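Local coordinates for protein acetylene hydratase (Pelobacter acetylenicus, PDB 2E7Z) that catalyses the non-redox hydration of acetylene to acetaldehyde, using a tungsten-bis(molybdopterin guanine dinucleotide) cofactor and a [4Fe-4S] cluster, at residues W80-A83 / L84-A88. Residues are numbered along the deposited sequence; the frame is centred on the assembly and turned at random.
Sequences WDQA and LDEIA
Gln82 places CG anti to the backbone N (chi1 -173°) and then bends at chi2 (66°), while Glu86, one helical turn on, runs extended beyond CG; the amide and carboxylate therefore meet on the outer side of helix 80-98. Gln82 NE2 donates to Glu86 OE2 at 2.8 Å in an almost straight bond. OE2 lies in the amide plane, NE2 reaches it on the carboxylate's anti side, somewhat out of the carboxylate plane, and the two flat groups stand 80° apart. One water donates to Gln82 OE1 and to Asp85 OD2, both at 2.7 Å; together with the Glu86 bond, this fits an amide set in one orientation. Asp81 OD2 and Asp85 OD2 come within 4.1 Å, and Arg501, salt-bridged to OD1 of each, probably offsets the repulsion. On the buried side, Leu84 CD1 touches the Trp80 ring edge at CE3 (3.9 Å); the Trp80 side chain lies about 4 Å from that of Tyr439, a cofactor-binding residue. Glu86 OE1 forms a salt bridge with Lys64 NZ and a hydrogen bond with Tyr452 OH, and an alanine here would probably leave Lys64, Tyr452 and Gln82 NE2 without this partner. The first two turns of helix 80-98 thus pack apolar residues on sheet strand 452-455 and helix 491-501, while Arg501 and Lys64 probably ease the outward acidic groups.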
# COMPACT_ATOMS: atom_id res chain seq x y z
N TRP A 80 -30.41 -2.30 -6.13
CA TRP A 80 -29.61 -2.67 -4.95
C TRP A 80 -30.29 -3.77 -4.12
O TRP A 80 -29.67 -4.73 -3.69
CB TRP A 80 -29.36 -1.45 -4.07
CG TRP A 80 -28.15 -0.67 -4.45
CD1 TRP A 80 -28.10 0.42 -5.29
CD2 TRP A 80 -26.80 -0.95 -4.06
NE1 TRP A 80 -26.78 0.85 -5.42
CE2 TRP A 80 -25.97 0.02 -4.67
CE3 TRP A 80 -26.21 -1.91 -3.25
CZ2 TRP A 80 -24.59 0.07 -4.47
CZ3 TRP A 80 -24.82 -1.87 -3.05
CH2 TRP A 80 -24.03 -0.89 -3.65
N ASP A 81 -31.61 -3.63 -3.93
CA ASP A 81 -32.34 -4.58 -3.11
C ASP A 81 -32.25 -6.00 -3.68
O ASP A 81 -31.99 -6.96 -2.94
CB ASP A 81 -33.82 -4.12 -3.02
CG ASP A 81 -34.64 -4.96 -2.04
OD1 ASP A 81 -34.23 -5.07 -0.88
OD2 ASP A 81 -35.73 -5.47 -2.44
N GLN A 82 -32.46 -6.13 -4.99
CA GLN A 82 -32.40 -7.44 -5.62
C GLN A 82 -30.97 -7.99 -5.65
O GLN A 82 -30.73 -9.17 -5.39
CB GLN A 82 -32.99 -7.42 -7.02
CG GLN A 82 -33.10 -8.80 -7.64
CD GLN A 82 -34.11 -9.72 -6.92
OE1 GLN A 82 -35.05 -9.26 -6.25
NE2 GLN A 82 -33.93 -11.03 -7.08
N ALA A 83 -30.01 -7.11 -5.95
CA ALA A 83 -28.60 -7.53 -5.95
C ALA A 83 -28.21 -8.06 -4.59
O ALA A 83 -27.63 -9.12 -4.50
CB ALA A 83 -27.69 -6.36 -6.35
N LEU A 84 -28.57 -7.34 -3.54
CA LEU A 84 -28.21 -7.75 -2.19
C LEU A 84 -28.93 -9.05 -1.80
O LEU A 84 -28.34 -9.91 -1.14
CB LEU A 84 -28.54 -6.62 -1.21
CG LEU A 84 -27.68 -5.36 -1.34
CD1 LEU A 84 -28.50 -4.12 -0.93
CD2 LEU A 84 -26.44 -5.50 -0.52
N ASP A 85 -30.20 -9.19 -2.19
CA ASP A 85 -30.92 -10.42 -1.90
C ASP A 85 -30.20 -11.62 -2.54
O ASP A 85 -29.99 -12.65 -1.89
CB ASP A 85 -32.34 -10.37 -2.46
CG ASP A 85 -33.29 -9.53 -1.61
OD1 ASP A 85 -32.90 -9.06 -0.50
OD2 ASP A 85 -34.44 -9.37 -2.06
N GLU A 86 -29.81 -11.46 -3.81
CA GLU A 86 -29.18 -12.56 -4.53
C GLU A 86 -27.78 -12.86 -4.01
O GLU A 86 -27.40 -14.02 -3.90
CB GLU A 86 -29.15 -12.28 -6.03
CG GLU A 86 -30.57 -12.28 -6.61
CD GLU A 86 -30.63 -12.04 -8.12
OE1 GLU A 86 -29.57 -12.04 -8.78
OE2 GLU A 86 -31.75 -11.84 -8.66
N ILE A 87 -27.03 -11.81 -3.72
CA ILE A 87 -25.69 -11.97 -3.16
C ILE A 87 -25.77 -12.74 -1.84
O ILE A 87 -25.03 -13.72 -1.62
CB ILE A 87 -24.99 -10.61 -3.03
CG1 ILE A 87 -24.62 -10.09 -4.42
CG2 ILE A 87 -23.74 -10.73 -2.18
CD1 ILE A 87 -24.29 -8.58 -4.44
N ALA A 88 -26.71 -12.35 -0.96
CA ALA A 88 -26.85 -13.01 0.34
C ALA A 88 -27.28 -14.47 0.17
O ALA A 88 -26.74 -15.37 0.83
CB ALA A 88 -27.85 -12.25 1.21
O HOH W 1 -35.61 -10.74 -4.03